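Local atomic coordinates of deoxy-D-mannose-octulosonate 8-phosphate phosphatase (Haemophilus influenzae Rd, PDB entry 1K1E), a protein that catalyses the metal-dependent hydrolysis of 3-deoxy-D-manno-octulosonate 8-phosphate to 3-deoxy-D-manno-octulosonate and inorganic phosphate, a step of lipopolysaccharide biosynthesis. Residues A[11-14]-A[18-21]; A[51-56]-A[93-98]; A[86-91]-A[112-117]. All blocks are in the same frame, centred on the assembly; numbering follows the deposited sequence.

Contact 1: residues A[11-14]-A[18-21]; sequences VITD and VLTD. With CO (cobalt (II) ion), chain M.
Val18 lies against Asp14 and Thr13 on strand 10-14. Its CB rests 3.6 Å from the backbone O of Asp14, and there the two branches part. CG1, placed anti to the backbone N (chi1 174°), comes to 3.4 Å from OG1 of Thr13. CG2, beside the backbone N, lies alongside the Asp14 carboxylate, 3.7 Å from OD2, so one methyl meets the threonine hydroxyl and the other the carboxylate. A beta-branched residue suits this place because it fills both directions with a compact, nonpolar group.

Thr13 does not spend its hydroxyl on the loop. OG1 donates to the O of Asp14 at 2.8 Å, in the plane of that carbonyl and on a lone pair, which satisfies a buried polar atom and leaves the CG2 methyl for Leu19, whose CD1 lies 3.9 Å away. Leu19 also sets its CG 3.6 Å from Asp14 O, and beyond the pair Phe148 of helix 147-158 packs on both Thr13 and Leu19.

The carboxylate of Asp14 divides its work. OD2 binds the cobalt ion at 2.0 Å, whereas OD1 forms a salt bridge with Lys84 and lies 2.6 Å from metal-bound water 1, which can donate to it although other acceptors compete. With each oxygen engaged, rotation of the group is restrained. Asp107 and the backbone O of Asp16, with waters 1, 2 and 3, complete the cobalt shell. An aspartate on a central parallel strand, with a second aspartate, Asp16, two residues on and Val18 two beyond that, matches the DxDx(T/V) loop characteristic of the haloacid dehalogenase (HAD) phosphatases.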
ATOM      1  N   VAL A  11     -21.401  15.248   9.425  1.00 12.14           N
ATOM      2  CA  VAL A  11     -20.869  14.009   8.844  1.00 10.49           C
ATOM      3  C   VAL A  11     -20.081  13.351   9.945  1.00 16.69           C
ATOM      4  O   VAL A  11     -19.202  13.975  10.561  1.00 16.45           O
ATOM      5  CB  VAL A  11     -19.933  14.318   7.716  1.00 16.77           C
ATOM      6  CG1 VAL A  11     -19.145  13.021   7.283  1.00 13.60           C
ATOM      7  CG2 VAL A  11     -20.726  14.869   6.579  1.00 16.88           C
ATOM      8  N   ILE A  12     -20.447  12.119  10.269  1.00 11.26           N
ATOM      9  CA  ILE A  12     -19.708  11.317  11.267  1.00 11.24           C
ATOM     10  C   ILE A  12     -18.965  10.229  10.451  1.00 12.35           C
ATOM     11  O   ILE A  12     -19.596   9.496   9.621  1.00 12.13           O
ATOM     12  CB  ILE A  12     -20.685  10.585  12.220  1.00  5.69           C
ATOM     13  CG1 ILE A  12     -21.438  11.588  13.081  1.00  8.64           C
ATOM     14  CG2 ILE A  12     -19.913   9.606  13.141  1.00 11.11           C
ATOM     15  CD1 ILE A  12     -22.599  10.899  13.770  1.00 13.79           C
ATOM     16  N   THR A  13     -17.677  10.076  10.716  1.00  9.93           N
ATOM     17  CA  THR A  13     -16.918   9.091   9.999  1.00  9.21           C
ATOM     18  C   THR A  13     -16.212   8.065  10.898  1.00 14.47           C
ATOM     19  O   THR A  13     -15.594   8.386  11.931  1.00 12.95           O
ATOM     20  CB  THR A  13     -15.851   9.767   9.056  1.00 14.13           C
ATOM     21  OG1 THR A  13     -15.171   8.739   8.325  1.00 13.34           O
ATOM     22  CG2 THR A  13     -14.796  10.466   9.825  1.00  9.65           C
ATOM     23  N   ASP A  14     -16.371   6.802  10.517  1.00 12.58           N
ATOM     24  CA  ASP A  14     -15.654   5.720  11.162  1.00 13.33           C
ATOM     25  C   ASP A  14     -14.188   5.979  10.768  1.00 13.35           C
ATOM     26  O   ASP A  14     -13.875   6.760   9.860  1.00 11.15           O
ATOM     27  CB  ASP A  14     -16.097   4.356  10.569  1.00 12.87           C
ATOM     28  CG  ASP A  14     -15.171   3.234  10.943  1.00 20.00           C
ATOM     29  OD1 ASP A  14     -14.725   3.191  12.103  1.00 15.01           O
ATOM     30  OD2 ASP A  14     -14.913   2.384  10.082  1.00 17.08           O
ATOM     31  N   VAL A  18     -12.120   3.318   6.606  1.00 12.33           N
ATOM     32  CA  VAL A  18     -12.776   4.429   5.950  1.00 11.75           C
ATOM     33  C   VAL A  18     -11.743   5.525   5.752  1.00 13.61           C
ATOM     34  O   VAL A  18     -11.400   5.831   4.627  1.00 13.41           O
ATOM     35  CB  VAL A  18     -13.978   4.923   6.759  1.00 10.41           C
ATOM     36  CG1 VAL A  18     -14.567   6.174   6.148  1.00 10.14           C
ATOM     37  CG2 VAL A  18     -15.062   3.823   6.717  1.00 17.49           C
ATOM     38  N   LEU A  19     -11.201   6.065   6.838  1.00 13.06           N
ATOM     39  CA  LEU A  19     -10.154   7.093   6.685  1.00  9.54           C
ATOM     40  C   LEU A  19      -8.789   6.431   6.444  1.00 16.93           C
ATOM     41  O   LEU A  19      -7.824   7.112   6.127  1.00 12.32           O
ATOM     42  CB  LEU A  19     -10.066   7.950   7.938  1.00  8.50           C
ATOM     43  CG  LEU A  19     -11.360   8.749   8.201  1.00  9.85           C
ATOM     44  CD1 LEU A  19     -11.044   9.627   9.486  1.00  9.33           C
ATOM     45  CD2 LEU A  19     -11.640   9.688   6.972  1.00 12.57           C
ATOM     46  N   THR A  20      -8.718   5.121   6.625  1.00  8.85           N
ATOM     47  CA  THR A  20      -7.530   4.295   6.397  1.00  9.93           C
ATOM     48  C   THR A  20      -7.947   3.129   5.456  1.00 13.24           C
ATOM     49  O   THR A  20      -9.151   2.916   5.211  1.00 14.56           O
ATOM     50  CB  THR A  20      -6.986   3.657   7.681  1.00 14.42           C
ATOM     51  OG1 THR A  20      -7.803   2.543   8.031  1.00 13.94           O
ATOM     52  CG2 THR A  20      -6.916   4.687   8.845  1.00 13.12           C
ATOM     53  N   ASP A  21      -6.973   2.367   4.943  1.00 10.28           N
ATOM     54  CA  ASP A  21      -7.321   1.283   4.079  1.00 12.50           C
ATOM     55  C   ASP A  21      -7.616   0.031   4.929  1.00 16.98           C
ATOM     56  O   ASP A  21      -7.736  -1.074   4.391  1.00 17.31           O
ATOM     57  CB  ASP A  21      -6.184   0.994   3.103  1.00 20.10           C
ATOM     58  CG  ASP A  21      -4.907   0.550   3.794  1.00 20.16           C
ATOM     59  OD1 ASP A  21      -4.836   0.505   5.039  1.00 13.85           O
ATOM     60  OD2 ASP A  21      -3.950   0.238   3.075  1.00 25.35           O
TER
HETATM   61 CO    CO M 201     -14.092   0.508  10.161  1.00 12.86          CO
HETATM   62  O   HOH W   1     -13.199   1.109  12.059  1.00 12.01           O
HETATM   63  O   HOH W   2     -13.075  -1.312   9.984  1.00 12.36           O
HETATM   64  O   HOH W   3     -15.773  -0.229  11.240  1.00 15.61           O

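Contact 2: residues A[51-56]-A[93-98]; sequences DIQVAV and KQAGVT
Gln53, at the start of strand 53-58, stretches its side chain across to the last turn of helix 84-95 and donates from NE2 to the backbone O of Ala95. Gln53 NE2 lies 2.8 Å from Ala95 O, and the bond is nearly straight at 163°. It arrives on a lone pair in the carbonyl plane, and the acceptor also lies close to the plane of the glutamine amide. CG stands anti to the carbonyl carbon (chi1 -58°), the chain is extended beyond it, and chi3 (69°) turns the amide so that NE2 meets the carbonyl; a long, uncharged side chain suits a backbone acceptor at such a distance.

That helix end is a Schellman motif with Gly96 as the C-prime residue, its N bonded weakly to Lys93 O. At this positive phi a side chain would collide with the preceding carbonyl O, which is why glycine is placed here. The small Ala95 lets the amide come close: its CB lies 3.7 Å from Gln53 NE2. On the other amide atom, water 4 donates to Gln53 OE1 at 2.8 Å and reaches Ala95 O only weakly. Phe10 of strand 10-14 packs against Gln53, Ala95 and Val97.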
ATOM      1  N   ASP A  51     -19.936  24.967   6.556  1.00 15.69           N
ATOM      2  CA  ASP A  51     -20.821  24.865   7.716  1.00 17.45           C
ATOM      3  C   ASP A  51     -21.343  23.461   7.951  1.00 18.56           C
ATOM      4  O   ASP A  51     -22.450  23.307   8.416  1.00 15.39           O
ATOM      5  CB  ASP A  51     -22.019  25.810   7.559  1.00 21.25           C
ATOM      6  CG  ASP A  51     -22.725  26.080   8.879  1.00 28.36           C
ATOM      7  OD1 ASP A  51     -23.978  26.216   8.864  1.00 31.59           O
ATOM      8  OD2 ASP A  51     -22.040  26.167   9.933  1.00 28.38           O
ATOM      9  N   ILE A  52     -20.571  22.449   7.587  1.00 11.68           N
ATOM     10  CA  ILE A  52     -21.013  21.084   7.871  1.00 13.01           C
ATOM     11  C   ILE A  52     -20.005  20.515   8.847  1.00 15.22           C
ATOM     12  O   ILE A  52     -18.815  20.332   8.506  1.00 15.31           O
ATOM     13  CB  ILE A  52     -21.015  20.290   6.595  1.00 14.58           C
ATOM     14  CG1 ILE A  52     -22.065  20.869   5.631  1.00 14.52           C
ATOM     15  CG2 ILE A  52     -21.209  18.805   6.966  1.00 14.75           C
ATOM     16  CD1 ILE A  52     -21.964  20.219   4.244  1.00 15.37           C
ATOM     17  N   GLN A  53     -20.426  20.224  10.075  1.00 10.34           N
ATOM     18  CA  GLN A  53     -19.423  19.750  11.007  1.00 13.48           C
ATOM     19  C   GLN A  53     -18.978  18.330  10.694  1.00 14.79           C
ATOM     20  O   GLN A  53     -19.723  17.569  10.042  1.00 15.99           O
ATOM     21  CB  GLN A  53     -19.996  19.803  12.397  1.00 22.75           C
ATOM     22  CG  GLN A  53     -20.447  21.229  12.765  1.00 15.19           C
ATOM     23  CD  GLN A  53     -21.198  21.215  14.110  1.00 17.54           C
ATOM     24  OE1 GLN A  53     -20.602  20.977  15.157  1.00 20.33           O
ATOM     25  NE2 GLN A  53     -22.496  21.412  14.056  1.00 21.96           N
ATOM     26  N   VAL A  54     -17.809  17.968  11.188  1.00 18.22           N
ATOM     27  CA  VAL A  54     -17.332  16.601  10.988  1.00  9.64           C
ATOM     28  C   VAL A  54     -16.968  15.981  12.348  1.00 12.77           C
ATOM     29  O   VAL A  54     -16.360  16.623  13.186  1.00 16.40           O
ATOM     30  CB  VAL A  54     -16.136  16.565  10.043  1.00 17.93           C
ATOM     31  CG1 VAL A  54     -15.596  15.147   9.958  1.00 12.05           C
ATOM     32  CG2 VAL A  54     -16.558  17.177   8.638  1.00 15.02           C
ATOM     33  N   ALA A  55     -17.356  14.732  12.563  1.00 16.54           N
ATOM     34  CA  ALA A  55     -17.014  14.010  13.794  1.00 14.41           C
ATOM     35  C   ALA A  55     -16.377  12.658  13.420  1.00 16.51           C
ATOM     36  O   ALA A  55     -16.641  12.122  12.324  1.00 13.20           O
ATOM     37  CB  ALA A  55     -18.253  13.765  14.660  1.00 10.37           C
ATOM     38  N   VAL A  56     -15.530  12.162  14.326  1.00 14.82           N
ATOM     39  CA  VAL A  56     -14.850  10.879  14.152  1.00 17.96           C
ATOM     40  C   VAL A  56     -15.387   9.936  15.224  1.00 18.58           C
ATOM     41  O   VAL A  56     -15.531  10.318  16.380  1.00 14.66           O
ATOM     42  CB  VAL A  56     -13.325  11.091  14.333  1.00 18.44           C
ATOM     43  CG1 VAL A  56     -12.581   9.727  14.464  1.00 16.71           C
ATOM     44  CG2 VAL A  56     -12.814  11.962  13.179  1.00 17.05           C
ATOM     45  N   LYS A  93     -26.058  15.283  19.206  1.00 19.96           N
ATOM     46  CA  LYS A  93     -26.455  16.242  20.226  1.00 25.23           C
ATOM     47  C   LYS A  93     -25.320  17.261  20.413  1.00 23.00           C
ATOM     48  O   LYS A  93     -25.587  18.474  20.582  1.00 22.36           O
ATOM     49  CB  LYS A  93     -26.782  15.517  21.540  1.00 21.68           C
ATOM     50  CG  LYS A  93     -27.690  16.293  22.484  1.00 31.27           C
ATOM     51  N   GLN A  94     -24.063  16.807  20.348  1.00 14.56           N
ATOM     52  CA  GLN A  94     -22.958  17.765  20.514  1.00 12.67           C
ATOM     53  C   GLN A  94     -22.935  18.705  19.346  1.00 22.12           C
ATOM     54  O   GLN A  94     -22.608  19.908  19.503  1.00 25.27           O
ATOM     55  CB  GLN A  94     -21.593  17.073  20.658  1.00 16.82           C
ATOM     56  CG  GLN A  94     -21.295  16.464  22.031  1.00 16.11           C
ATOM     57  CD  GLN A  94     -20.007  15.718  22.037  1.00 27.47           C
ATOM     58  OE1 GLN A  94     -19.973  14.500  22.342  1.00 26.77           O
ATOM     59  NE2 GLN A  94     -18.913  16.411  21.694  1.00 18.23           N
ATOM     60  N   ALA A  95     -23.321  18.205  18.182  1.00 15.49           N
ATOM     61  CA  ALA A  95     -23.294  19.054  16.974  1.00 20.77           C
ATOM     62  C   ALA A  95     -24.452  20.027  16.873  1.00 20.63           C
ATOM     63  O   ALA A  95     -24.399  21.018  16.131  1.00 20.74           O
ATOM     64  CB  ALA A  95     -23.256  18.152  15.655  1.00 18.44           C
ATOM     65  N   GLY A  96     -25.523  19.729  17.579  1.00 20.97           N
ATOM     66  CA  GLY A  96     -26.689  20.582  17.512  1.00 23.10           C
ATOM     67  C   GLY A  96     -27.490  20.264  16.265  1.00 21.53           C
ATOM     68  O   GLY A  96     -28.213  21.113  15.725  1.00 22.78           O
ATOM     69  N   VAL A  97     -27.351  19.036  15.780  1.00 20.62           N
ATOM     70  CA  VAL A  97     -28.063  18.650  14.570  1.00 23.06           C
ATOM     71  C   VAL A  97     -28.842  17.397  14.826  1.00 15.00           C
ATOM     72  O   VAL A  97     -28.543  16.649  15.742  1.00 25.10           O
ATOM     73  CB  VAL A  97     -27.097  18.380  13.406  1.00 22.39           C
ATOM     74  CG1 VAL A  97     -26.211  19.587  13.169  1.00 18.84           C
ATOM     75  CG2 VAL A  97     -26.310  17.141  13.712  1.00 31.38           C
ATOM     76  N   THR A  98     -29.849  17.157  14.007  1.00 14.32           N
ATOM     77  CA  THR A  98     -30.688  15.993  14.152  1.00 16.09           C
ATOM     78  C   THR A  98     -30.140  14.820  13.330  1.00 19.66           C
ATOM     79  O   THR A  98     -29.270  15.019  12.482  1.00 16.79           O
ATOM     80  CB  THR A  98     -32.111  16.262  13.641  1.00 24.98           C
ATOM     81  OG1 THR A  98     -32.087  16.343  12.224  1.00 19.03           O
ATOM     82  CG2 THR A  98     -32.625  17.641  14.174  1.00 25.33           C
TER
HETATM   83  O   HOH W   4     -21.502  22.420  17.320  1.00 26.68           O

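Contact 3: residues A[86-91]-A[112-117]; sequences TACFDL and LPAFAA. With HG (mercury (II) ion), chain N.
A mercury ion sits between two helices of the HAD-type fold, 84-95 and 112-117, held by Cys88, Ala114 and, just past the second helix, Cys118. The segments 86-91 and 112-117 run in broadly similar directions, crossing at -41° with a closest axial approach of 9.0 Å, a spacing permitted by small residues on the facing sides.

Cys88 carries the contact. Its SG, turned anti to the carbonyl carbon (chi1 -66°), lies between the helices and binds the mercury at 2.4 Å, while also lying 3.7 Å from the CA of Ala114. The Ala114 side chain is a single methyl, so the sulfur can settle against the backbone of the second helix, whose carbonyl O at Ala114 approaches the metal at a longer 2.9 Å. One turn farther along, Ala117 puts its CB 3.9 Å from the CB of Cys88. Ala117 CB also meets the Phe89 ring obliquely, 3.4 Å from CZ; the far end of the ring, CZ with CE1 and CE2, comes up to this alanine.

The short thiolate-type bond and the longer carbonyl approach suit mercury, a soft metal that prefers sulfur to oxygen. The nearest atom of the Ala114 side chain is about 10 Å from the cobalt, and this sulfur-rich site is distinct from the aspartate site that holds cobalt here and probably magnesium in the working enzyme.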
ATOM      1  N   THR A  86     -25.318   4.505  20.011  1.00 20.21           N
ATOM      2  CA  THR A  86     -25.561   5.602  20.912  1.00 15.83           C
ATOM      3  C   THR A  86     -24.502   6.710  20.716  1.00 20.61           C
ATOM      4  O   THR A  86     -24.807   7.877  20.953  1.00 21.19           O
ATOM      5  CB  THR A  86     -25.585   5.142  22.371  1.00 19.31           C
ATOM      6  OG1 THR A  86     -24.356   4.542  22.680  1.00 21.12           O
ATOM      7  CG2 THR A  86     -26.722   4.116  22.566  1.00 24.19           C
ATOM      8  N   ALA A  87     -23.297   6.352  20.251  1.00 14.42           N
ATOM      9  CA  ALA A  87     -22.243   7.325  20.004  1.00 14.53           C
ATOM     10  C   ALA A  87     -22.790   8.263  18.953  1.00 15.06           C
ATOM     11  O   ALA A  87     -22.545   9.473  19.024  1.00 16.45           O
ATOM     12  CB  ALA A  87     -20.923   6.685  19.471  1.00 16.84           C
ATOM     13  N   CYS A  88     -23.531   7.738  17.970  1.00 15.43           N
ATOM     14  CA  CYS A  88     -24.084   8.626  16.952  1.00 11.02           C
ATOM     15  C   CYS A  88     -24.962   9.678  17.571  1.00 15.11           C
ATOM     16  O   CYS A  88     -24.806  10.862  17.285  1.00 14.02           O
ATOM     17  CB  CYS A  88     -24.982   7.949  15.871  1.00 10.31           C
ATOM     18  SG  CYS A  88     -23.968   6.815  14.825  1.00 21.80           S
ATOM     19  N   PHE A  89     -25.927   9.269  18.382  1.00 13.47           N
ATOM     20  CA  PHE A  89     -26.808  10.310  18.914  1.00 16.40           C
ATOM     21  C   PHE A  89     -26.120  11.327  19.805  1.00 19.12           C
ATOM     22  O   PHE A  89     -26.511  12.524  19.825  1.00 21.09           O
ATOM     23  CB  PHE A  89     -27.959   9.620  19.600  1.00 25.28           C
ATOM     24  CG  PHE A  89     -28.750   8.748  18.647  1.00 26.96           C
ATOM     25  CD1 PHE A  89     -29.460   9.324  17.602  1.00 26.72           C
ATOM     26  CD2 PHE A  89     -28.804   7.368  18.812  1.00 28.80           C
ATOM     27  CE1 PHE A  89     -30.229   8.532  16.734  1.00 30.62           C
ATOM     28  CE2 PHE A  89     -29.569   6.578  17.947  1.00 25.96           C
ATOM     29  CZ  PHE A  89     -30.282   7.159  16.919  1.00 31.70           C
ATOM     30  N   ASP A  90     -25.102  10.850  20.519  1.00 19.86           N
ATOM     31  CA  ASP A  90     -24.337  11.717  21.416  1.00 14.35           C
ATOM     32  C   ASP A  90     -23.611  12.746  20.596  1.00 22.57           C
ATOM     33  O   ASP A  90     -23.579  13.917  20.971  1.00 21.69           O
ATOM     34  CB  ASP A  90     -23.352  10.908  22.235  1.00 14.31           C
ATOM     35  CG  ASP A  90     -24.012  10.076  23.315  1.00  9.70           C
ATOM     36  OD1 ASP A  90     -23.313   9.161  23.889  1.00 13.18           O
ATOM     37  OD2 ASP A  90     -25.206  10.357  23.574  1.00 15.85           O
ATOM     38  N   LEU A  91     -23.024  12.314  19.470  1.00 14.73           N
ATOM     39  CA  LEU A  91     -22.283  13.268  18.626  1.00 15.72           C
ATOM     40  C   LEU A  91     -23.258  14.229  17.968  1.00 18.31           C
ATOM     41  O   LEU A  91     -22.974  15.421  17.771  1.00 18.89           O
ATOM     42  CB  LEU A  91     -21.461  12.495  17.570  1.00 15.63           C
ATOM     43  CG  LEU A  91     -20.242  11.761  18.126  1.00 13.56           C
ATOM     44  CD1 LEU A  91     -19.648  10.819  17.005  1.00 16.58           C
ATOM     45  CD2 LEU A  91     -19.141  12.824  18.592  1.00 16.83           C
ATOM     46  N   LEU A 112     -23.028  -1.031  11.150  1.00 10.78           N
ATOM     47  CA  LEU A 112     -24.422  -1.249  10.806  1.00 14.02           C
ATOM     48  C   LEU A 112     -25.397  -0.438  11.724  1.00 15.24           C
ATOM     49  O   LEU A 112     -26.355   0.162  11.214  1.00 17.28           O
ATOM     50  CB  LEU A 112     -24.731  -2.760  10.841  1.00 13.99           C
ATOM     51  CG  LEU A 112     -24.052  -3.466   9.642  1.00 12.23           C
ATOM     52  CD1 LEU A 112     -24.322  -5.004   9.777  1.00 17.35           C
ATOM     53  CD2 LEU A 112     -24.609  -2.971   8.326  1.00 14.35           C
ATOM     54  N   PRO A 113     -25.178  -0.425  13.052  1.00 13.90           N
ATOM     55  CA  PRO A 113     -26.102   0.340  13.905  1.00 19.57           C
ATOM     56  C   PRO A 113     -25.928   1.851  13.654  1.00 17.61           C
ATOM     57  O   PRO A 113     -26.874   2.616  13.828  1.00 17.56           O
ATOM     58  CB  PRO A 113     -25.690  -0.038  15.337  1.00 20.84           C
ATOM     59  CG  PRO A 113     -24.967  -1.358  15.175  1.00 24.56           C
ATOM     60  CD  PRO A 113     -24.206  -1.181  13.852  1.00 18.44           C
ATOM     61  N   ALA A 114     -24.735   2.253  13.221  1.00 11.96           N
ATOM     62  CA  ALA A 114     -24.443   3.636  12.898  1.00 10.57           C
ATOM     63  C   ALA A 114     -25.174   4.128  11.659  1.00 20.86           C
ATOM     64  O   ALA A 114     -25.674   5.271  11.626  1.00 23.07           O
ATOM     65  CB  ALA A 114     -22.910   3.858  12.740  1.00 15.52           C
ATOM     66  N   PHE A 115     -25.270   3.262  10.651  1.00 14.31           N
ATOM     67  CA  PHE A 115     -25.986   3.620   9.442  1.00 10.44           C
ATOM     68  C   PHE A 115     -27.445   3.856   9.806  1.00 15.21           C
ATOM     69  O   PHE A 115     -28.046   4.790   9.329  1.00 13.93           O
ATOM     70  CB  PHE A 115     -25.952   2.470   8.404  1.00 13.69           C
ATOM     71  CG  PHE A 115     -24.562   2.083   7.953  1.00 17.37           C
ATOM     72  CD1 PHE A 115     -24.267   0.754   7.587  1.00 10.56           C
ATOM     73  CD2 PHE A 115     -23.560   3.029   7.837  1.00 14.65           C
ATOM     74  CE1 PHE A 115     -22.993   0.379   7.113  1.00 12.52           C
ATOM     75  CE2 PHE A 115     -22.296   2.661   7.362  1.00 15.64           C
ATOM     76  CZ  PHE A 115     -22.013   1.330   7.002  1.00 13.12           C
ATOM     77  N   ALA A 116     -27.981   2.959  10.650  1.00 18.44           N
ATOM     78  CA  ALA A 116     -29.384   2.985  11.065  1.00 20.58           C
ATOM     79  C   ALA A 116     -29.719   4.226  11.892  1.00 15.43           C
ATOM     80  O   ALA A 116     -30.788   4.791  11.773  1.00 20.78           O
ATOM     81  CB  ALA A 116     -29.713   1.731  11.852  1.00 21.72           C
ATOM     82  N   ALA A 117     -28.785   4.657  12.712  1.00 16.71           N
ATOM     83  CA  ALA A 117     -29.025   5.825  13.543  1.00 13.70           C
ATOM     84  C   ALA A 117     -28.930   7.114  12.721  1.00 19.83           C
ATOM     85  O   ALA A 117     -29.655   8.097  13.043  1.00 19.16           O
ATOM     86  CB  ALA A 117     -28.074   5.848  14.623  1.00 14.75           C
TER
HETATM   87 HG    HG N 301     -24.788   7.763  12.791  1.00 19.28          HG

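Starting from the N terminus, contact 1 closes first, across only three residues, as the chain leaves strand 10-14 and bends back on it. Contact 2 then opens at strand 53-58 and closes at the C-terminal end of helix 84-95, a far longer loop. Contact 3 opens on that same helix before contact 2 has closed and ends at helix 112-117, so contacts 2 and 3 cross while contact 1 precedes both. Strands 10-14 and 53-58 are neighbours in the parallel sheet, joined by backbone hydrogen bonds between Val11, Thr13 and Ala55. Leu91 packs on Ile12 and Ala55, seating helix 84-95 on those strands and bringing all three contacts together.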